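Local coordinates for protein SMG-7 (Caenorhabditis elegans, PDB 3ZHE) that pairs with SMG-5 through an unusual arrangement of 14-3-3-like domains needed for efficient nonsense-mediated mRNA decay, at residues B[19-33]-B[45-59]. Numbering follows the deposited sequence.
Sequences TEAAPQYLRHLMKMF and FDVKFWNKLKSMMDE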
loop_
_atom_site.group_PDB
_atom_site.type_symbol
_atom_site.label_atom_id
_atom_site.label_comp_id
_atom_site.label_asym_id
_atom_site.label_seq_id
_atom_site.Cartn_x
_atom_site.Cartn_y
_atom_site.Cartn_z
ATOM N N THR B 19 26.986 -17.289 5.748
ATOM C CA THR B 19 26.840 -15.891 5.366
ATOM C C THR B 19 26.627 -15.717 3.864
ATOM O O THR B 19 25.851 -14.863 3.436
ATOM C CB THR B 19 28.089 -15.084 5.787
ATOM O OG1 THR B 19 28.417 -15.380 7.150
ATOM C CG2 THR B 19 27.847 -13.591 5.648
ATOM N N GLU B 20 27.310 -16.537 3.070
ATOM C CA GLU B 20 27.313 -16.380 1.616
ATOM C C GLU B 20 26.227 -17.184 0.897
ATOM O O GLU B 20 25.750 -16.780 -0.164
ATOM C CB GLU B 20 28.688 -16.743 1.047
ATOM N N ALA B 21 25.840 -18.319 1.470
ATOM C CA ALA B 21 24.862 -19.197 0.834
ATOM C C ALA B 21 23.427 -18.808 1.179
ATOM O O ALA B 21 22.482 -19.516 0.837
ATOM C CB ALA B 21 25.125 -20.648 1.216
ATOM N N ALA B 22 23.272 -17.673 1.851
ATOM C CA ALA B 22 21.964 -17.233 2.337
ATOM C C ALA B 22 20.971 -16.673 1.299
ATOM O O ALA B 22 19.775 -16.942 1.408
ATOM C CB ALA B 22 22.128 -16.264 3.505
ATOM N N PRO B 23 21.442 -15.880 0.311
ATOM C CA PRO B 23 20.488 -15.385 -0.694
ATOM C C PRO B 23 19.750 -16.507 -1.427
ATOM O O PRO B 23 18.565 -16.368 -1.743
ATOM C CB PRO B 23 21.384 -14.624 -1.673
ATOM C CG PRO B 23 22.515 -14.163 -0.849
ATOM C CD PRO B 23 22.769 -15.258 0.145
ATOM N N GLN B 24 20.460 -17.601 -1.690
ATOM C CA GLN B 24 19.880 -18.797 -2.295
ATOM C C GLN B 24 18.707 -19.291 -1.452
ATOM O O GLN B 24 17.608 -19.556 -1.962
ATOM C CB GLN B 24 20.961 -19.879 -2.406
ATOM C CG GLN B 24 20.506 -21.212 -2.976
ATOM C CD GLN B 24 21.656 -22.193 -3.130
ATOM O OE1 GLN B 24 22.809 -21.791 -3.293
ATOM N NE2 GLN B 24 21.349 -23.484 -3.068
ATOM N N TYR B 25 18.957 -19.383 -0.150
ATOM C CA TYR B 25 17.961 -19.813 0.820
ATOM C C TYR B 25 16.757 -18.876 0.836
ATOM O O TYR B 25 15.615 -19.331 0.874
ATOM C CB TYR B 25 18.593 -19.876 2.210
ATOM C CG TYR B 25 17.797 -20.668 3.219
ATOM C CD1 TYR B 25 16.775 -20.076 3.948
ATOM C CD2 TYR B 25 18.073 -22.009 3.446
ATOM C CE1 TYR B 25 16.049 -20.799 4.875
ATOM C CE2 TYR B 25 17.354 -22.739 4.369
ATOM C CZ TYR B 25 16.343 -22.130 5.081
ATOM O OH TYR B 25 15.622 -22.854 6.002
ATOM N N LEU B 26 17.020 -17.571 0.810
ATOM C CA LEU B 26 15.960 -16.563 0.816
ATOM C C LEU B 26 15.057 -16.695 -0.404
ATOM O O LEU B 26 13.827 -16.709 -0.288
ATOM C CB LEU B 26 16.558 -15.154 0.866
ATOM C CG LEU B 26 17.093 -14.662 2.211
ATOM C CD1 LEU B 26 17.603 -13.234 2.089
ATOM C CD2 LEU B 26 16.010 -14.756 3.271
ATOM N N ARG B 27 15.680 -16.787 -1.574
ATOM C CA ARG B 27 14.939 -16.926 -2.821
ATOM C C ARG B 27 14.126 -18.216 -2.841
ATOM O O ARG B 27 12.998 -18.243 -3.347
ATOM C CB ARG B 27 15.878 -16.869 -4.025
ATOM C CG ARG B 27 16.505 -15.504 -4.254
ATOM C CD ARG B 27 17.110 -15.400 -5.646
ATOM N NE ARG B 27 18.114 -16.434 -5.881
ATOM C CZ ARG B 27 19.406 -16.291 -5.613
ATOM N NH1 ARG B 27 19.855 -15.155 -5.099
ATOM N NH2 ARG B 27 20.249 -17.285 -5.856
ATOM N N HIS B 28 14.689 -19.283 -2.282
ATOM C CA HIS B 28 13.940 -20.531 -2.184
ATOM C C HIS B 28 12.740 -20.376 -1.247
ATOM O O HIS B 28 11.677 -20.948 -1.488
ATOM C CB HIS B 28 14.835 -21.685 -1.730
ATOM C CG HIS B 28 14.200 -23.032 -1.887
ATOM N ND1 HIS B 28 14.155 -23.698 -3.092
ATOM C CD2 HIS B 28 13.571 -23.831 -0.992
ATOM C CE1 HIS B 28 13.534 -24.853 -2.932
ATOM N NE2 HIS B 28 13.169 -24.957 -1.667
ATOM N N LEU B 29 12.915 -19.598 -0.181
ATOM C CA LEU B 29 11.809 -19.299 0.724
ATOM C C LEU B 29 10.721 -18.512 0.007
ATOM O O LEU B 29 9.536 -18.697 0.276
ATOM C CB LEU B 29 12.288 -18.535 1.961
ATOM C CG LEU B 29 12.772 -19.388 3.135
ATOM C CD1 LEU B 29 13.018 -18.527 4.365
ATOM C CD2 LEU B 29 11.775 -20.497 3.447
ATOM N N MET B 30 11.128 -17.633 -0.905
ATOM C CA MET B 30 10.177 -16.898 -1.734
ATOM C C MET B 30 9.385 -17.857 -2.616
ATOM O O MET B 30 8.159 -17.741 -2.746
ATOM C CB MET B 30 10.900 -15.868 -2.603
ATOM C CG MET B 30 11.379 -14.640 -1.851
ATOM S SD MET B 30 12.443 -13.600 -2.867
ATOM C CE MET B 30 12.429 -12.080 -1.924
ATOM N N LYS B 31 10.097 -18.805 -3.218
ATOM C CA LYS B 31 9.459 -19.808 -4.065
ATOM C C LYS B 31 8.454 -20.643 -3.276
ATOM O O LYS B 31 7.355 -20.925 -3.757
ATOM C CB LYS B 31 10.509 -20.716 -4.706
ATOM C CG LYS B 31 9.918 -21.797 -5.592
ATOM C CD LYS B 31 10.995 -22.672 -6.209
ATOM C CE LYS B 31 10.371 -23.776 -7.045
ATOM N NZ LYS B 31 11.394 -24.681 -7.633
ATOM N N MET B 32 8.833 -21.032 -2.063
ATOM C CA MET B 32 7.940 -21.795 -1.194
ATOM C C MET B 32 6.757 -20.947 -0.724
ATOM O O MET B 32 5.681 -21.475 -0.439
ATOM C CB MET B 32 8.703 -22.374 0.003
ATOM C CG MET B 32 9.809 -23.351 -0.381
ATOM S SD MET B 32 10.513 -24.231 1.028
ATOM C CE MET B 32 9.094 -25.167 1.594
ATOM N N PHE B 33 6.959 -19.634 -0.647
ATOM C CA PHE B 33 5.886 -18.714 -0.283
ATOM C C PHE B 33 4.839 -18.663 -1.389
ATOM O O PHE B 33 3.654 -18.896 -1.148
ATOM C CB PHE B 33 6.434 -17.309 -0.017
ATOM C CG PHE B 33 6.512 -16.949 1.442
ATOM C CD1 PHE B 33 5.368 -16.631 2.159
ATOM C CD2 PHE B 33 7.733 -16.914 2.092
ATOM C CE1 PHE B 33 5.445 -16.296 3.502
ATOM C CE2 PHE B 33 7.817 -16.581 3.431
ATOM C CZ PHE B 33 6.673 -16.271 4.137
ATOM N N PHE B 45 7.341 -19.064 8.046
ATOM C CA PHE B 45 8.508 -18.939 7.177
ATOM C C PHE B 45 8.968 -17.486 7.054
ATOM O O PHE B 45 10.081 -17.217 6.599
ATOM C CB PHE B 45 8.228 -19.527 5.791
ATOM C CG PHE B 45 8.395 -21.022 5.714
ATOM C CD1 PHE B 45 8.639 -21.770 6.854
ATOM C CD2 PHE B 45 8.321 -21.677 4.494
ATOM C CE1 PHE B 45 8.796 -23.143 6.778
ATOM C CE2 PHE B 45 8.478 -23.047 4.414
ATOM C CZ PHE B 45 8.716 -23.782 5.557
ATOM N N ASP B 46 8.106 -16.555 7.452
ATOM C CA ASP B 46 8.481 -15.146 7.511
ATOM C C ASP B 46 9.584 -14.955 8.548
ATOM O O ASP B 46 10.539 -14.200 8.329
ATOM C CB ASP B 46 7.266 -14.279 7.851
ATOM C CG ASP B 46 6.549 -14.745 9.103
ATOM O OD1 ASP B 46 6.607 -15.958 9.402
ATOM O OD2 ASP B 46 5.930 -13.903 9.788
ATOM N N VAL B 47 9.451 -15.657 9.671
ATOM C CA VAL B 47 10.452 -15.630 10.732
ATOM C C VAL B 47 11.776 -16.217 10.254
ATOM O O VAL B 47 12.841 -15.699 10.579
ATOM C CB VAL B 47 9.975 -16.397 11.985
ATOM C CG1 VAL B 47 11.122 -16.610 12.966
ATOM C CG2 VAL B 47 8.828 -15.662 12.654
ATOM N N LYS B 48 11.706 -17.293 9.477
ATOM C CA LYS B 48 12.913 -17.922 8.947
ATOM C C LYS B 48 13.605 -16.994 7.948
ATOM O O LYS B 48 14.837 -16.875 7.937
ATOM C CB LYS B 48 12.582 -19.270 8.300
ATOM C CG LYS B 48 11.904 -20.257 9.243
ATOM C CD LYS B 48 12.070 -21.691 8.763
ATOM C CE LYS B 48 11.626 -22.689 9.823
ATOM N NZ LYS B 48 11.982 -24.087 9.453
ATOM N N PHE B 49 12.793 -16.336 7.126
ATOM C CA PHE B 49 13.262 -15.360 6.150
ATOM C C PHE B 49 14.033 -14.253 6.854
ATOM O O PHE B 49 15.205 -13.991 6.544
ATOM C CB PHE B 49 12.059 -14.764 5.414
ATOM C CG PHE B 49 12.419 -13.962 4.196
ATOM C CD1 PHE B 49 12.722 -12.613 4.297
ATOM C CD2 PHE B 49 12.433 -14.553 2.942
ATOM C CE1 PHE B 49 13.046 -11.872 3.174
ATOM C CE2 PHE B 49 12.755 -13.818 1.815
ATOM C CZ PHE B 49 13.062 -12.476 1.931
ATOM N N TRP B 50 13.369 -13.608 7.808
ATOM C CA TRP B 50 14.001 -12.540 8.568
ATOM C C TRP B 50 15.215 -13.040 9.347
ATOM O O TRP B 50 16.140 -12.282 9.611
ATOM C CB TRP B 50 13.006 -11.879 9.525
ATOM C CG TRP B 50 13.670 -10.903 10.446
ATOM C CD1 TRP B 50 13.928 -11.073 11.774
ATOM C CD2 TRP B 50 14.196 -9.617 10.096
ATOM N NE1 TRP B 50 14.567 -9.964 12.277
ATOM C CE2 TRP B 50 14.744 -9.056 11.266
ATOM C CE3 TRP B 50 14.248 -8.883 8.907
ATOM C CZ2 TRP B 50 15.336 -7.792 11.282
ATOM C CZ3 TRP B 50 14.834 -7.629 8.925
ATOM C CH2 TRP B 50 15.371 -7.096 10.103
ATOM N N ASN B 51 15.209 -14.314 9.721
ATOM C CA ASN B 51 16.340 -14.886 10.441
ATOM C C ASN B 51 17.574 -15.001 9.559
ATOM O O ASN B 51 18.677 -14.660 9.981
ATOM C CB ASN B 51 15.986 -16.243 11.054
ATOM C CG ASN B 51 15.267 -16.109 12.381
ATOM O OD1 ASN B 51 15.366 -15.081 13.051
ATOM N ND2 ASN B 51 14.539 -17.150 12.771
ATOM N N LYS B 52 17.381 -15.477 8.332
ATOM C CA LYS B 52 18.468 -15.545 7.363
ATOM C C LYS B 52 18.981 -14.154 7.011
ATOM O O LYS B 52 20.191 -13.927 6.919
ATOM C CB LYS B 52 18.015 -16.275 6.098
ATOM C CG LYS B 52 18.079 -17.786 6.205
ATOM C CD LYS B 52 19.519 -18.255 6.321
ATOM C CE LYS B 52 19.608 -19.770 6.392
ATOM N NZ LYS B 52 21.015 -20.229 6.570
ATOM N N LEU B 53 18.052 -13.223 6.816
ATOM C CA LEU B 53 18.426 -11.860 6.456
ATOM C C LEU B 53 19.211 -11.170 7.577
ATOM O O LEU B 53 20.309 -10.654 7.353
ATOM C CB LEU B 53 17.180 -11.057 6.083
ATOM C CG LEU B 53 17.381 -9.660 5.501
ATOM C CD1 LEU B 53 16.407 -9.427 4.361
ATOM C CD2 LEU B 53 17.186 -8.618 6.583
ATOM N N LYS B 54 18.639 -11.165 8.779
ATOM C CA LYS B 54 19.287 -10.601 9.963
ATOM C C LYS B 54 20.636 -11.260 10.198
ATOM O O LYS B 54 21.602 -10.601 10.593
ATOM C CB LYS B 54 18.397 -10.781 11.198
ATOM C CG LYS B 54 19.028 -10.357 12.520
ATOM C CD LYS B 54 19.188 -8.849 12.610
ATOM C CE LYS B 54 19.700 -8.431 13.979
ATOM N NZ LYS B 54 19.899 -6.959 14.067
ATOM N N SER B 55 20.689 -12.569 9.966
ATOM C CA SER B 55 21.948 -13.303 10.001
ATOM C C SER B 55 22.960 -12.635 9.088
ATOM O O SER B 55 23.997 -12.172 9.550
ATOM C CB SER B 55 21.749 -14.756 9.572
ATOM O OG SER B 55 22.979 -15.347 9.191
ATOM N N MET B 56 22.639 -12.581 7.796
ATOM C CA MET B 56 23.499 -11.949 6.798
ATOM C C MET B 56 24.006 -10.589 7.253
ATOM O O MET B 56 25.217 -10.349 7.292
ATOM C CB MET B 56 22.752 -11.783 5.478
ATOM C CG MET B 56 22.867 -12.964 4.545
ATOM S SD MET B 56 21.958 -12.709 3.012
ATOM C CE MET B 56 22.552 -11.087 2.545
ATOM N N MET B 57 23.069 -9.710 7.600
ATOM C CA MET B 57 23.403 -8.370 8.073
ATOM C C MET B 57 24.408 -8.397 9.223
ATOM O O MET B 57 25.393 -7.658 9.214
ATOM C CB MET B 57 22.137 -7.626 8.497
ATOM C CG MET B 57 21.128 -7.447 7.377
ATOM S SD MET B 57 19.759 -6.379 7.853
ATOM C CE MET B 57 20.635 -4.882 8.296
ATOM N N ASP B 58 24.163 -9.267 10.198
ATOM C CA ASP B 58 25.034 -9.362 11.367
ATOM C C ASP B 58 26.437 -9.864 11.032
ATOM O O ASP B 58 27.426 -9.223 11.389
ATOM C CB ASP B 58 24.402 -10.242 12.449
ATOM C CG ASP B 58 23.163 -9.616 13.055
ATOM O OD1 ASP B 58 22.986 -8.391 12.897
ATOM O OD2 ASP B 58 22.367 -10.342 13.689
ATOM N N GLU B 59 26.518 -11.008 10.358
ATOM C CA GLU B 59 27.802 -11.606 10.006
ATOM C C GLU B 59 28.640 -10.652 9.158
ATOM O O GLU B 59 29.842 -10.492 9.383
ATOM C CB GLU B 59 27.602 -12.925 9.252
ATOM C CG GLU B 59 26.514 -13.836 9.810
ATOM C CD GLU B 59 26.793 -14.316 11.218
ATOM O OE1 GLU B 59 27.979 -14.393 11.605
ATOM O OE2 GLU B 59 25.819 -14.621 11.939
#
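Phe49 carries its CG anti to the backbone N (chi1 -168°), which swings the ring across to Leu26. Lys52 bends at chi2 (-67°), and its aliphatic chain folds over the ring of Tyr25. These two pairs form the middle of an antiparallel packing of helix 22-35 on helix 45-63.

Leu26 CD2 sits over the centre of the Phe49 ring, 3.6 Å from the centroid, in a CH-pi contact. Met30 CE and Leu29 CB meet the same ring at its edge. An alanine in place of Phe49 would probably open a gap beneath Leu26 CD2 and take from the Met30 methyl one of its aromatic neighbours. Over the Tyr25 face, Lys52 CE lies 3.8 Å and Lys52 NZ 4.8 Å from the ring centroid, the latter a cation-pi contact.

Toward Phe33 the packing is again aromatic and apolar. Leu29 CD2 meets Phe45 CD2 at a slant to the ring. At the edge of the Phe45 ring lies Met32 CE, 3.6 Å from Phe45 CE2, and the sulfur adds an oblique Met-aromatic contact. Phe33 CZ lies 3.6 Å from Asp46 N, which meets the ring at its edge. Near the other end, Met56 CG packs against Ala22 CB at 3.5 Å, and its sulfur touches Pro23 CD. Thr19 OG1 approaches Glu59 CB to 3.3 Å, the side chains crossing at a slant.

Helix 68-92 adds Phe81 against Met30 and Leu77 against Met56, so the pair belongs to a larger helical bundle, consistent with the 14-3-3-like domain. Val84 of the neighbouring Nonsense-mediated MRNA decay protein chain packs on Pro23. No hydrogen bond or salt bridge joins the segments. Their cohesion rests mainly on buried apolar and aromatic surface, with the Lys52 ammonium over Tyr25 probably adding a modest electrostatic term.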